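Local coordinates for stress-induced protein 1 (Caenorhabditis elegans, PDB 4YE0), which probably binds unfolded proteins as a small heat shock protein chaperone, here represented by a construct built around its alpha-crystallin domain, at residues A[18-22]-A[52-56]; A[22-27]-A[39-43]. All blocks are in the same frame, centred on the assembly; numbering follows the deposited sequence.

Contact 1: A[18-22]-A[52-56]; sequences DVAAF and KRSFT. With SO4 (sulfate ion), chain C.
At one end of the alpha-crystallin beta-sandwich, the type I turn from Val19 to Phe22 lies over strand 49-60, with Phe22 set against Phe55 and Arg53 bonded to the carbonyl of Ala21. The two rings form an offset edge-to-face pair: the CD1 side of Phe55 is directed toward the face of Phe22, planes 62° apart, with Phe55 CD1 3.6 Å from Phe22 CE1. Farther along the same Phe55 ring, CZ is 4.0 Å from Val19 CG2. The rim of Phe22 also rests on the strand backbone, its CZ lying 4.0 Å from Ser54 N. In the sandwich, strand 49-60 belongs to the three-stranded sheet and pairs antiparallel with a strand of the second subunit, so the turn packs on the strand that carries the dimer interface. Arg53, its chain bent at chi3 (-63°), brings NH2 to Ala21 O at 3.1 Å, nearly along the C=O axis, the oxygen lying 22° out of the guanidinium plane; NE adds a weak bond. A sulfate, probably from the crystallisation liquor, receives Arg53 NH1 at O3 (3.0 Å). A leucine in place of Arg53 would probably leave the Ala21 carbonyl without this donor and the sulfate without one of its partners.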
ATOM      1  N   ASP A  18      -4.387   9.782   0.514  1.00 53.78           N
ATOM      2  CA  ASP A  18      -2.931   9.710   0.459  1.00 58.00           C
ATOM      3  C   ASP A  18      -2.563   8.723  -0.645  1.00 57.38           C
ATOM      4  O   ASP A  18      -2.800   7.522  -0.527  1.00 58.97           O
ATOM      5  CB  ASP A  18      -2.356   9.254   1.804  1.00 61.69           C
ATOM      6  CG  ASP A  18      -0.835   9.350   1.862  1.00 65.77           C
ATOM      7  OD1 ASP A  18      -0.282   9.250   2.977  1.00 74.02           O
ATOM      8  OD2 ASP A  18      -0.189   9.526   0.804  1.00 62.04           O
ATOM      9  N   VAL A  19      -1.965   9.251  -1.706  1.00 54.16           N
ATOM     10  CA  VAL A  19      -1.780   8.523  -2.952  1.00 52.81           C
ATOM     11  C   VAL A  19      -0.304   8.571  -3.409  1.00 53.98           C
ATOM     12  O   VAL A  19       0.033   8.180  -4.529  1.00 50.49           O
ATOM     13  CB  VAL A  19      -2.815   9.088  -3.970  1.00 50.65           C
ATOM     14  CG1 VAL A  19      -2.252   9.340  -5.355  1.00 51.61           C
ATOM     15  CG2 VAL A  19      -4.048   8.193  -4.019  1.00 46.43           C
ATOM     16  N   ALA A  20       0.577   8.981  -2.496  1.00 55.88           N
ATOM     17  CA  ALA A  20       1.979   9.263  -2.817  1.00 58.90           C
ATOM     18  C   ALA A  20       2.816   8.026  -3.151  1.00 55.82           C
ATOM     19  O   ALA A  20       3.838   8.137  -3.826  1.00 59.93           O
ATOM     20  CB  ALA A  20       2.626  10.025  -1.669  1.00 62.90           C
ATOM     21  N   ALA A  21       2.389   6.854  -2.688  1.00 53.41           N
ATOM     22  CA  ALA A  21       3.124   5.613  -2.947  1.00 50.50           C
ATOM     23  C   ALA A  21       3.000   5.138  -4.394  1.00 48.68           C
ATOM     24  O   ALA A  21       3.634   4.154  -4.777  1.00 50.05           O
ATOM     25  CB  ALA A  21       2.654   4.516  -2.002  1.00 52.26           C
ATOM     26  N   PHE A  22       2.182   5.826  -5.190  1.00 48.14           N
ATOM     27  CA  PHE A  22       1.916   5.423  -6.567  1.00 46.12           C
ATOM     28  C   PHE A  22       2.182   6.560  -7.528  1.00 48.09           C
ATOM     29  O   PHE A  22       2.026   7.729  -7.183  1.00 50.73           O
ATOM     30  CB  PHE A  22       0.458   4.979  -6.707  1.00 42.24           C
ATOM     31  CG  PHE A  22       0.112   3.811  -5.844  1.00 40.83           C
ATOM     32  CD1 PHE A  22      -0.210   3.995  -4.509  1.00 39.39           C
ATOM     33  CD2 PHE A  22       0.150   2.521  -6.354  1.00 40.39           C
ATOM     34  CE1 PHE A  22      -0.500   2.915  -3.699  1.00 40.26           C
ATOM     35  CE2 PHE A  22      -0.146   1.437  -5.550  1.00 37.78           C
ATOM     36  CZ  PHE A  22      -0.471   1.632  -4.223  1.00 39.10           C
ATOM     37  N   LYS A  52       5.465  -5.241  -5.345  1.00 52.28           N
ATOM     38  CA  LYS A  52       4.095  -5.150  -5.813  1.00 48.75           C
ATOM     39  C   LYS A  52       3.263  -4.486  -4.716  1.00 42.85           C
ATOM     40  O   LYS A  52       3.346  -4.877  -3.555  1.00 45.23           O
ATOM     41  CB  LYS A  52       3.603  -6.561  -6.140  1.00 53.79           C
ATOM     42  CG  LYS A  52       2.157  -6.694  -6.593  1.00 62.07           C
ATOM     43  CD  LYS A  52       1.812  -8.176  -6.754  1.00 67.77           C
ATOM     44  CE  LYS A  52       0.312  -8.438  -6.799  1.00 74.01           C
ATOM     45  NZ  LYS A  52      -0.207  -8.558  -8.194  1.00 74.61           N
ATOM     46  N   ARG A  53       2.498  -3.464  -5.091  1.00 40.95           N
ATOM     47  CA  ARG A  53       1.658  -2.701  -4.169  1.00 43.02           C
ATOM     48  C   ARG A  53       0.308  -2.476  -4.808  1.00 40.11           C
ATOM     49  O   ARG A  53       0.201  -2.381  -6.026  1.00 41.31           O
ATOM     50  CB  ARG A  53       2.251  -1.325  -3.886  1.00 49.67           C
ATOM     51  CG  ARG A  53       3.391  -1.294  -2.895  1.00 54.23           C
ATOM     52  CD  ARG A  53       3.660   0.139  -2.458  1.00 57.36           C
ATOM     53  NE  ARG A  53       4.099   1.008  -3.549  1.00 54.40           N
ATOM     54  CZ  ARG A  53       5.322   1.000  -4.076  1.00 52.24           C
ATOM     55  NH1 ARG A  53       6.245   0.149  -3.644  1.00 56.27           N
ATOM     56  NH2 ARG A  53       5.630   1.840  -5.056  1.00 46.12           N
ATOM     57  N   SER A  54      -0.713  -2.345  -3.973  1.00 41.54           N
ATOM     58  CA  SER A  54      -2.079  -2.229  -4.445  1.00 43.31           C
ATOM     59  C   SER A  54      -2.953  -1.609  -3.380  1.00 41.52           C
ATOM     60  O   SER A  54      -2.704  -1.776  -2.183  1.00 44.20           O
ATOM     61  CB  SER A  54      -2.641  -3.609  -4.785  1.00 49.83           C
ATOM     62  OG  SER A  54      -2.167  -4.065  -6.034  1.00 58.03           O
ATOM     63  N   PHE A  55      -3.978  -0.894  -3.823  1.00 41.85           N
ATOM     64  CA  PHE A  55      -5.074  -0.526  -2.944  1.00 42.11           C
ATOM     65  C   PHE A  55      -6.332  -0.280  -3.761  1.00 41.62           C
ATOM     66  O   PHE A  55      -6.269   0.047  -4.948  1.00 41.45           O
ATOM     67  CB  PHE A  55      -4.725   0.686  -2.063  1.00 41.59           C
ATOM     68  CG  PHE A  55      -5.024   2.017  -2.697  1.00 45.69           C
ATOM     69  CD1 PHE A  55      -4.050   2.689  -3.426  1.00 43.64           C
ATOM     70  CD2 PHE A  55      -6.274   2.609  -2.549  1.00 48.11           C
ATOM     71  CE1 PHE A  55      -4.322   3.917  -4.005  1.00 44.55           C
ATOM     72  CE2 PHE A  55      -6.550   3.837  -3.128  1.00 48.74           C
ATOM     73  CZ  PHE A  55      -5.572   4.493  -3.856  1.00 45.04           C
ATOM     74  N   THR A  56      -7.472  -0.476  -3.113  1.00 42.58           N
ATOM     75  CA  THR A  56      -8.761  -0.166  -3.693  1.00 41.35           C
ATOM     76  C   THR A  56      -9.596   0.489  -2.605  1.00 42.26           C
ATOM     77  O   THR A  56      -9.781  -0.078  -1.529  1.00 47.95           O
ATOM     78  CB  THR A  56      -9.461  -1.431  -4.217  1.00 43.02           C
ATOM     79  OG1 THR A  56      -8.571  -2.146  -5.078  1.00 41.93           O
ATOM     80  CG2 THR A  56     -10.733  -1.075  -4.989  1.00 40.76           C
TER
HETATM   81  S   SO4 C 901       9.358  -0.281  -5.348  1.00 66.01           S
HETATM   82  O1  SO4 C 901       9.513   0.693  -6.454  1.00 74.25           O
HETATM   83  O2  SO4 C 901       8.166  -1.116  -5.604  1.00 67.89           O
HETATM   84  O3  SO4 C 901       9.192   0.435  -4.061  1.00 65.14           O
HETATM   85  O4  SO4 C 901      10.555  -1.150  -5.283  1.00 55.51           O

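Contact 2: A[22-27]-A[39-43]; sequences FKPEEL and EGHHE. With SO4 (sulfate ion), chain C.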
ATOM      1  N   PHE A  22       2.182   5.826  -5.190  1.00 48.14           N
ATOM      2  CA  PHE A  22       1.916   5.423  -6.567  1.00 46.12           C
ATOM      3  C   PHE A  22       2.182   6.560  -7.528  1.00 48.09           C
ATOM      4  O   PHE A  22       2.026   7.729  -7.183  1.00 50.73           O
ATOM      5  CB  PHE A  22       0.458   4.979  -6.707  1.00 42.24           C
ATOM      6  CG  PHE A  22       0.112   3.811  -5.844  1.00 40.83           C
ATOM      7  CD1 PHE A  22      -0.210   3.995  -4.509  1.00 39.39           C
ATOM      8  CD2 PHE A  22       0.150   2.521  -6.354  1.00 40.39           C
ATOM      9  CE1 PHE A  22      -0.500   2.915  -3.699  1.00 40.26           C
ATOM     10  CE2 PHE A  22      -0.146   1.437  -5.550  1.00 37.78           C
ATOM     11  CZ  PHE A  22      -0.471   1.632  -4.223  1.00 39.10           C
ATOM     12  N   LYS A  23       2.580   6.206  -8.742  1.00 48.34           N
ATOM     13  CA  LYS A  23       2.671   7.178  -9.816  1.00 54.31           C
ATOM     14  C   LYS A  23       1.269   7.445 -10.362  1.00 57.78           C
ATOM     15  O   LYS A  23       0.459   6.524 -10.447  1.00 55.76           O
ATOM     16  CB  LYS A  23       3.589   6.669 -10.926  1.00 54.48           C
ATOM     17  CG  LYS A  23       5.065   6.772 -10.574  1.00 60.01           C
ATOM     18  CD  LYS A  23       5.945   6.354 -11.738  1.00 67.60           C
ATOM     19  CE  LYS A  23       7.295   7.060 -11.684  1.00 77.62           C
ATOM     20  NZ  LYS A  23       8.232   6.506 -12.699  1.00 84.38           N
ATOM     21  N   PRO A  24       0.971   8.708 -10.720  1.00 62.01           N
ATOM     22  CA  PRO A  24      -0.279   9.078 -11.383  1.00 58.08           C
ATOM     23  C   PRO A  24      -0.801   8.067 -12.412  1.00 54.36           C
ATOM     24  O   PRO A  24      -2.009   7.822 -12.472  1.00 56.65           O
ATOM     25  CB  PRO A  24       0.090  10.400 -12.053  1.00 60.95           C
ATOM     26  CG  PRO A  24       1.021  11.034 -11.069  1.00 65.06           C
ATOM     27  CD  PRO A  24       1.756   9.912 -10.368  1.00 65.43           C
ATOM     28  N   GLU A  25       0.103   7.474 -13.187  1.00 54.45           N
ATOM     29  CA  GLU A  25      -0.263   6.498 -14.228  1.00 56.82           C
ATOM     30  C   GLU A  25      -0.731   5.168 -13.653  1.00 52.01           C
ATOM     31  O   GLU A  25      -1.378   4.383 -14.344  1.00 53.71           O
ATOM     32  CB  GLU A  25       0.917   6.199 -15.150  1.00 63.70           C
ATOM     33  CG  GLU A  25       1.834   7.373 -15.419  1.00 69.64           C
ATOM     34  CD  GLU A  25       3.127   7.338 -14.634  1.00 70.33           C
ATOM     35  OE1 GLU A  25       3.505   8.386 -14.068  1.00 74.11           O
ATOM     36  OE2 GLU A  25       3.773   6.269 -14.596  1.00 68.83           O
ATOM     37  N   GLU A  26      -0.367   4.910 -12.403  1.00 49.69           N
ATOM     38  CA  GLU A  26      -0.749   3.685 -11.706  1.00 44.20           C
ATOM     39  C   GLU A  26      -2.074   3.835 -10.956  1.00 40.79           C
ATOM     40  O   GLU A  26      -2.439   2.962 -10.167  1.00 41.49           O
ATOM     41  CB  GLU A  26       0.355   3.296 -10.723  1.00 45.07           C
ATOM     42  CG  GLU A  26       1.656   2.870 -11.388  1.00 50.16           C
ATOM     43  CD  GLU A  26       2.818   2.769 -10.412  1.00 52.60           C
ATOM     44  OE1 GLU A  26       2.732   3.328  -9.296  1.00 55.88           O
ATOM     45  OE2 GLU A  26       3.828   2.127 -10.762  1.00 57.83           O
ATOM     46  N   LEU A  27      -2.796   4.926 -11.206  1.00 38.62           N
ATOM     47  CA  LEU A  27      -4.029   5.212 -10.492  1.00 36.56           C
ATOM     48  C   LEU A  27      -5.236   5.238 -11.411  1.00 39.03           C
ATOM     49  O   LEU A  27      -5.156   5.698 -12.548  1.00 43.95           O
ATOM     50  CB  LEU A  27      -3.906   6.539  -9.752  1.00 36.26           C
ATOM     51  CG  LEU A  27      -2.922   6.477  -8.586  1.00 35.93           C
ATOM     52  CD1 LEU A  27      -2.445   7.874  -8.230  1.00 38.39           C
ATOM     53  CD2 LEU A  27      -3.542   5.783  -7.375  1.00 34.75           C
ATOM     54  N   GLU A  39      -8.381   3.172  -7.328  1.00 30.58           N
ATOM     55  CA  GLU A  39      -7.473   2.031  -7.348  1.00 34.05           C
ATOM     56  C   GLU A  39      -6.051   2.453  -7.681  1.00 35.50           C
ATOM     57  O   GLU A  39      -5.832   3.327  -8.519  1.00 37.65           O
ATOM     58  CB  GLU A  39      -7.927   1.007  -8.392  1.00 39.02           C
ATOM     59  CG  GLU A  39      -9.066   0.121  -7.932  1.00 48.21           C
ATOM     60  CD  GLU A  39      -9.446  -0.929  -8.960  1.00 58.66           C
ATOM     61  OE1 GLU A  39      -8.540  -1.533  -9.575  1.00 61.84           O
ATOM     62  OE2 GLU A  39     -10.658  -1.158  -9.147  1.00 67.45           O
ATOM     63  N   GLY A  40      -5.095   1.804  -7.031  1.00 37.57           N
ATOM     64  CA  GLY A  40      -3.682   1.980  -7.331  1.00 39.83           C
ATOM     65  C   GLY A  40      -3.028   0.622  -7.482  1.00 40.23           C
ATOM     66  O   GLY A  40      -3.266  -0.273  -6.671  1.00 38.40           O
ATOM     67  N   HIS A  41      -2.228   0.453  -8.530  1.00 40.50           N
ATOM     68  CA  HIS A  41      -1.457  -0.770  -8.709  1.00 44.59           C
ATOM     69  C   HIS A  41      -0.042  -0.455  -9.169  1.00 47.26           C
ATOM     70  O   HIS A  41       0.164   0.128 -10.236  1.00 47.07           O
ATOM     71  CB  HIS A  41      -2.130  -1.726  -9.694  1.00 49.81           C
ATOM     72  CG  HIS A  41      -1.458  -3.063  -9.779  1.00 60.63           C
ATOM     73  ND1 HIS A  41      -1.305  -3.752 -10.964  1.00 63.42           N
ATOM     74  CD2 HIS A  41      -0.874  -3.825  -8.826  1.00 65.47           C
ATOM     75  CE1 HIS A  41      -0.671  -4.887 -10.732  1.00 62.87           C
ATOM     76  NE2 HIS A  41      -0.398  -4.957  -9.442  1.00 66.50           N
ATOM     77  N   HIS A  42       0.925  -0.833  -8.342  1.00 46.72           N
ATOM     78  CA  HIS A  42       2.330  -0.721  -8.688  1.00 44.93           C
ATOM     79  C   HIS A  42       2.939  -2.118  -8.690  1.00 49.55           C
ATOM     80  O   HIS A  42       2.759  -2.881  -7.740  1.00 47.99           O
ATOM     81  CB  HIS A  42       3.049   0.182  -7.691  1.00 41.28           C
ATOM     82  CG  HIS A  42       4.538   0.082  -7.760  1.00 47.10           C
ATOM     83  ND1 HIS A  42       5.289   0.785  -8.678  1.00 51.88           N
ATOM     84  CD2 HIS A  42       5.415  -0.651  -7.037  1.00 51.04           C
ATOM     85  CE1 HIS A  42       6.567   0.493  -8.512  1.00 52.22           C
ATOM     86  NE2 HIS A  42       6.670  -0.376  -7.523  1.00 53.78           N
ATOM     87  N   GLU A  43       3.658  -2.442  -9.760  1.00 52.79           N
ATOM     88  CA  GLU A  43       4.254  -3.760  -9.939  1.00 56.31           C
ATOM     89  C   GLU A  43       5.594  -3.607 -10.648  1.00 63.25           C
ATOM     90  O   GLU A  43       5.644  -3.242 -11.825  1.00 66.45           O
ATOM     91  CB  GLU A  43       3.313  -4.649 -10.751  1.00 62.28           C
ATOM     92  CG  GLU A  43       3.773  -6.090 -10.905  1.00 71.51           C
ATOM     93  CD  GLU A  43       2.696  -6.984 -11.491  1.00 84.68           C
ATOM     94  OE1 GLU A  43       1.889  -6.496 -12.313  1.00 86.13           O
ATOM     95  OE2 GLU A  43       2.655  -8.181 -11.131  1.00 91.14           O
TER
HETATM   96  S   SO4 C 901       9.358  -0.281  -5.348  1.00 66.01           S
HETATM   97  O1  SO4 C 901       9.513   0.693  -6.454  1.00 74.25           O
HETATM   98  O2  SO4 C 901       8.166  -1.116  -5.604  1.00 67.89           O
HETATM   99  O3  SO4 C 901       9.192   0.435  -4.061  1.00 65.14           O
HETATM  100  O4  SO4 C 901      10.555  -1.150  -5.283  1.00 55.51           O
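The side chains of Glu26 and His42 run alongside each other in the same direction and make the polar part of this contact. His42 ND1 donates to Glu26 OE2 at 2.9 Å, reaching it on the syn side, 28° out of the carboxylate plane, while the oxygen stays close to the imidazole plane; carboxylate and ring planes are 66° apart. The other carboxylate oxygen, OE1, accepts the backbone Lys23 N at 2.9 Å from above the carboxylate plane. Gripped at both oxygens, the carboxylate is held against rotation, and its charge would probably favour a protonated His42. The imidazole, swung away from its own backbone N (chi1 165°), stands beside the Glu26 chain. His42 NE2 lies 2.5 Å from sulfate O2, too short to be trusted as a normal bond; Ser51 and Arg53 hold the same ion.

The backbones are joined by His41 N, which donates to Glu26 O at 3.0 Å; the same oxygen receives a CA-H...O contact from Gly40 CA at 3.2 Å. A second such contact joins Leu27 CA to Glu39 O.

The apolar part is centred on Gly40, whose CA sits over one face of the Phe22 ring, 4.3 Å from its centroid, in a CH-pi contact. With no side chain at Gly40, Leu27 CD2 also comes close to this CA, at 3.8 Å. Leu27 and Gly40 form an antiparallel non-hydrogen-bonded pair, where strand 27-32 joins strand 35-45 in the three-stranded sheet of the alpha-crystallin domain.

The two contacts lie about 6 Å apart, centre to centre, and share Phe22, whose ring touches both strands. Both segments of contact 2 fall within the span of chain, residues 18 to 56, that contact 1 closes: the connection from strand 12-18 to strand 27-32 first meets strand 49-60, then strand 35-45. Those two strands are successive and neighbouring in the three-stranded sheet, probably joined by backbone hydrogen bonds from Arg53 N to His42 O and from Gly40 N to Phe55 O. Because strands 12-18 and 27-32 belong to different sheets, this connection crosses between them, packing on two adjacent strands. Both contacts reach the same sulfate, but only contact 1 sits at the subunit interface.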